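Local coordinates for PaaA (PDB 5FF5), which probably acts as an adenylating enzyme of the E1-like ThiF family, taking part in building the bicyclic core of pantocin A, at residues A[211-222]-A[242-253]. Residues are numbered along the deposited sequence; the frame is centred on the assembly and turned at random.
Sequences ASPDRARLEELV and TAEEIIHSIAKD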
loop_
_atom_site.group_PDB
_atom_site.type_symbol
_atom_site.label_atom_id
_atom_site.label_comp_id
_atom_site.label_asym_id
_atom_site.label_seq_id
_atom_site.Cartn_x
_atom_site.Cartn_y
_atom_site.Cartn_z
ATOM N N ALA A 211 2.982 -23.299 13.672
ATOM C CA ALA A 211 1.884 -24.202 13.362
ATOM C C ALA A 211 2.395 -25.617 13.099
ATOM O O ALA A 211 3.079 -25.864 12.099
ATOM C CB ALA A 211 1.106 -23.697 12.178
ATOM N N SER A 212 2.087 -26.538 14.007
ATOM C CA SER A 212 2.418 -27.943 13.803
ATOM C C SER A 212 1.322 -28.596 12.982
ATOM O O SER A 212 0.166 -28.181 13.054
ATOM C CB SER A 212 2.554 -28.676 15.130
ATOM O OG SER A 212 1.322 -28.640 15.841
ATOM N N PRO A 213 1.665 -29.643 12.227
ATOM C CA PRO A 213 0.618 -30.340 11.483
ATOM C C PRO A 213 -0.221 -31.258 12.372
ATOM O O PRO A 213 -0.457 -32.393 11.976
ATOM C CB PRO A 213 1.406 -31.147 10.447
ATOM C CG PRO A 213 2.708 -31.412 11.113
ATOM C CD PRO A 213 2.997 -30.225 11.995
ATOM N N ASP A 214 -0.639 -30.769 13.540
ATOM C CA ASP A 214 -1.575 -31.463 14.430
ATOM C C ASP A 214 -2.937 -30.784 14.348
ATOM O O ASP A 214 -3.069 -29.616 14.697
ATOM C CB ASP A 214 -1.073 -31.448 15.874
ATOM N N ARG A 215 -3.960 -31.482 13.885
ATOM C CA ARG A 215 -5.256 -30.818 13.723
ATOM C C ARG A 215 -5.859 -30.469 15.075
ATOM O O ARG A 215 -6.734 -29.602 15.174
ATOM C CB ARG A 215 -6.242 -31.667 12.910
ATOM C CG ARG A 215 -7.643 -31.070 12.841
ATOM C CD ARG A 215 -8.467 -31.652 11.709
ATOM N NE ARG A 215 -9.775 -31.008 11.631
ATOM C CZ ARG A 215 -10.473 -30.836 10.511
ATOM N NH1 ARG A 215 -10.003 -31.279 9.353
ATOM N NH2 ARG A 215 -11.647 -30.217 10.556
ATOM N N ALA A 216 -5.403 -31.143 16.122
ATOM C CA ALA A 216 -5.983 -30.899 17.430
ATOM C C ALA A 216 -5.590 -29.507 17.923
ATOM O O ALA A 216 -6.404 -28.821 18.533
ATOM C CB ALA A 216 -5.548 -31.966 18.412
ATOM N N ARG A 217 -4.365 -29.076 17.621
ATOM C CA ARG A 217 -3.892 -27.766 18.048
ATOM C C ARG A 217 -4.388 -26.694 17.078
ATOM O O ARG A 217 -4.865 -25.636 17.498
ATOM C CB ARG A 217 -2.364 -27.744 18.155
ATOM C CG ARG A 217 -1.765 -26.419 18.658
ATOM C CD ARG A 217 -2.491 -25.918 19.890
ATOM N NE ARG A 217 -1.889 -24.739 20.513
ATOM C CZ ARG A 217 -2.460 -24.060 21.509
ATOM N NH1 ARG A 217 -3.640 -24.432 21.971
ATOM N NH2 ARG A 217 -1.868 -23.011 22.049
ATOM N N LEU A 218 -4.319 -26.997 15.781
ATOM C CA LEU A 218 -4.724 -26.063 14.737
ATOM C C LEU A 218 -6.165 -25.593 14.887
ATOM O O LEU A 218 -6.463 -24.438 14.617
ATOM C CB LEU A 218 -4.558 -26.706 13.371
ATOM C CG LEU A 218 -3.124 -26.907 12.912
ATOM C CD1 LEU A 218 -3.066 -27.701 11.606
ATOM C CD2 LEU A 218 -2.443 -25.557 12.769
ATOM N N GLU A 219 -7.066 -26.478 15.303
ATOM C CA GLU A 219 -8.450 -26.077 15.496
ATOM C C GLU A 219 -8.519 -25.181 16.738
ATOM O O GLU A 219 -9.396 -24.333 16.856
ATOM C CB GLU A 219 -9.364 -27.292 15.637
ATOM C CG GLU A 219 -9.375 -28.220 14.422
ATOM C CD GLU A 219 -10.357 -29.407 14.564
ATOM O OE1 GLU A 219 -11.096 -29.468 15.580
ATOM O OE2 GLU A 219 -10.370 -30.299 13.672
ATOM N N GLU A 220 -7.576 -25.362 17.658
ATOM C CA GLU A 220 -7.490 -24.487 18.824
ATOM C C GLU A 220 -6.930 -23.129 18.413
ATOM O O GLU A 220 -7.451 -22.102 18.825
ATOM C CB GLU A 220 -6.630 -25.108 19.946
ATOM C CG GLU A 220 -7.374 -26.123 20.836
ATOM C CD GLU A 220 -6.557 -26.632 22.033
ATOM O OE1 GLU A 220 -5.306 -26.730 21.948
ATOM O OE2 GLU A 220 -7.181 -26.913 23.083
ATOM N N LEU A 221 -5.878 -23.121 17.592
ATOM C CA LEU A 221 -5.287 -21.865 17.138
ATOM C C LEU A 221 -6.262 -21.083 16.263
ATOM O O LEU A 221 -6.421 -19.874 16.428
ATOM C CB LEU A 221 -3.981 -22.115 16.381
ATOM C CG LEU A 221 -2.797 -22.623 17.220
ATOM C CD1 LEU A 221 -1.562 -22.787 16.361
ATOM C CD2 LEU A 221 -2.493 -21.728 18.429
ATOM N N VAL A 222 -6.945 -21.770 15.357
ATOM C CA VAL A 222 -7.955 -21.102 14.547
ATOM C C VAL A 222 -9.089 -20.570 15.427
ATOM O O VAL A 222 -9.496 -19.436 15.269
ATOM C CB VAL A 222 -8.532 -22.024 13.452
ATOM C CG1 VAL A 222 -9.768 -21.397 12.841
ATOM C CG2 VAL A 222 -7.488 -22.311 12.388
ATOM N N THR A 242 1.767 -30.972 5.475
ATOM C CA THR A 242 1.871 -29.571 5.894
ATOM C C THR A 242 0.669 -29.093 6.698
ATOM O O THR A 242 -0.447 -29.567 6.507
ATOM C CB THR A 242 2.023 -28.605 4.681
ATOM O OG1 THR A 242 0.874 -28.740 3.834
ATOM C CG2 THR A 242 3.282 -28.891 3.860
ATOM N N ALA A 243 0.917 -28.164 7.613
ATOM C CA ALA A 243 -0.142 -27.526 8.398
ATOM C C ALA A 243 -1.175 -26.819 7.531
ATOM O O ALA A 243 -2.361 -26.779 7.869
ATOM C CB ALA A 243 0.448 -26.530 9.378
ATOM N N GLU A 244 -0.712 -26.218 6.436
ATOM C CA GLU A 244 -1.593 -25.458 5.552
ATOM C C GLU A 244 -2.824 -26.259 5.132
ATOM O O GLU A 244 -3.935 -25.738 5.108
ATOM C CB GLU A 244 -0.826 -24.974 4.316
ATOM N N GLU A 245 -2.642 -27.531 4.815
ATOM C CA GLU A 245 -3.770 -28.298 4.323
ATOM C C GLU A 245 -4.781 -28.618 5.431
ATOM O O GLU A 245 -5.968 -28.767 5.171
ATOM C CB GLU A 245 -3.280 -29.558 3.648
ATOM C CG GLU A 245 -4.375 -30.318 2.958
ATOM C CD GLU A 245 -3.868 -31.581 2.304
ATOM O OE1 GLU A 245 -2.772 -31.539 1.684
ATOM O OE2 GLU A 245 -4.569 -32.614 2.424
ATOM N N ILE A 246 -4.311 -28.771 6.661
ATOM C CA ILE A 246 -5.226 -29.013 7.768
ATOM C C ILE A 246 -6.012 -27.749 8.097
ATOM O O ILE A 246 -7.227 -27.815 8.373
ATOM C CB ILE A 246 -4.498 -29.545 9.033
ATOM C CG1 ILE A 246 -3.748 -30.823 8.700
ATOM C CG2 ILE A 246 -5.493 -29.881 10.149
ATOM C CD1 ILE A 246 -3.213 -31.524 9.910
ATOM N N ILE A 247 -5.327 -26.603 8.059
ATOM C CA ILE A 247 -5.996 -25.327 8.302
ATOM C C ILE A 247 -7.121 -25.165 7.278
ATOM O O ILE A 247 -8.249 -24.856 7.651
ATOM C CB ILE A 247 -5.040 -24.134 8.218
ATOM C CG1 ILE A 247 -3.944 -24.258 9.264
ATOM C CG2 ILE A 247 -5.796 -22.842 8.415
ATOM C CD1 ILE A 247 -2.974 -23.105 9.253
ATOM N N HIS A 248 -6.803 -25.361 5.998
ATOM C CA HIS A 248 -7.801 -25.417 4.937
ATOM C C HIS A 248 -8.975 -26.378 5.234
ATOM O O HIS A 248 -10.143 -26.035 5.012
ATOM C CB HIS A 248 -7.130 -25.810 3.625
ATOM C CG HIS A 248 -6.787 -24.642 2.752
ATOM N ND1 HIS A 248 -5.581 -24.530 2.095
ATOM C CD2 HIS A 248 -7.487 -23.528 2.440
ATOM C CE1 HIS A 248 -5.549 -23.394 1.424
ATOM N NE2 HIS A 248 -6.696 -22.770 1.614
ATOM N N SER A 249 -8.681 -27.581 5.720
ATOM C CA SER A 249 -9.751 -28.504 6.073
ATOM C C SER A 249 -10.582 -27.933 7.227
ATOM O O SER A 249 -11.825 -27.986 7.226
ATOM C CB SER A 249 -9.194 -29.877 6.442
ATOM O OG SER A 249 -10.244 -30.772 6.791
ATOM N N ILE A 250 -9.893 -27.411 8.231
ATOM C CA ILE A 250 -10.592 -26.797 9.348
ATOM C C ILE A 250 -11.517 -25.696 8.825
ATOM O O ILE A 250 -12.654 -25.537 9.279
ATOM C CB ILE A 250 -9.610 -26.217 10.371
ATOM C CG1 ILE A 250 -8.611 -27.286 10.812
ATOM C CG2 ILE A 250 -10.371 -25.634 11.545
ATOM C CD1 ILE A 250 -7.486 -26.777 11.671
ATOM N N ALA A 251 -11.009 -24.937 7.858
ATOM C CA ALA A 251 -11.744 -23.825 7.270
ATOM C C ALA A 251 -12.970 -24.307 6.515
ATOM O O ALA A 251 -14.066 -23.818 6.746
ATOM C CB ALA A 251 -10.839 -23.026 6.357
ATOM N N LYS A 252 -12.800 -25.289 5.634
ATOM C CA LYS A 252 -13.949 -25.856 4.929
ATOM C C LYS A 252 -15.025 -26.373 5.909
ATOM O O LYS A 252 -16.232 -26.173 5.711
ATOM C CB LYS A 252 -13.501 -26.990 4.015
ATOM C CG LYS A 252 -14.633 -27.646 3.249
ATOM C CD LYS A 252 -14.110 -28.706 2.275
ATOM C CE LYS A 252 -13.388 -28.089 1.070
ATOM N NZ LYS A 252 -12.905 -29.120 0.090
ATOM N N ASP A 253 -14.571 -27.025 6.977
ATOM C CA ASP A 253 -15.469 -27.594 7.973
ATOM C C ASP A 253 -16.212 -26.557 8.804
ATOM O O ASP A 253 -17.304 -26.833 9.286
ATOM C CB ASP A 253 -14.692 -28.541 8.873
ATOM C CG ASP A 253 -14.212 -29.767 8.125
ATOM O OD1 ASP A 253 -14.343 -29.778 6.877
ATOM O OD2 ASP A 253 -13.681 -30.703 8.774
#
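R215 reaches across from the first turn of helix 215-222 and lies as a long knob among I246, S249, I250 and D253 of helix 243-253. With CG anti to the backbone N (chi1 174°), its extended chain takes the guanidinium from the level of I246 to that of S249 and D253. There NH1 donates to S249 OG at 2.6 Å, while NH2 forms a salt bridge with D253 OD2 at 2.7 Å; both bonds are bent (138° and 143°), their partners tilted from the guanidinium plane. CG1 of I250 lies 3.9 Å above the centre of one guanidinium face, and the methylenes of R215 run over I246 CG2: an aliphatic stem with a charged end suits this partly exposed edge. Deeper in, the branching of L218 fills the hole between A243, I246, I247 and I250: CD1 meets I246 CB (3.5 Å), and CD2 faces I247 CG1 (4.0 Å). Small A243 lets the chain at A211 come close, CB to CB 4.0 Å. The helices cross at -59° on one side of the Rossmann-like sheet, where A211, V222 and I247 touch F138 of strand 134-138. The contact thus pairs an apolar interior with a margin where R215's charge is matched by D253.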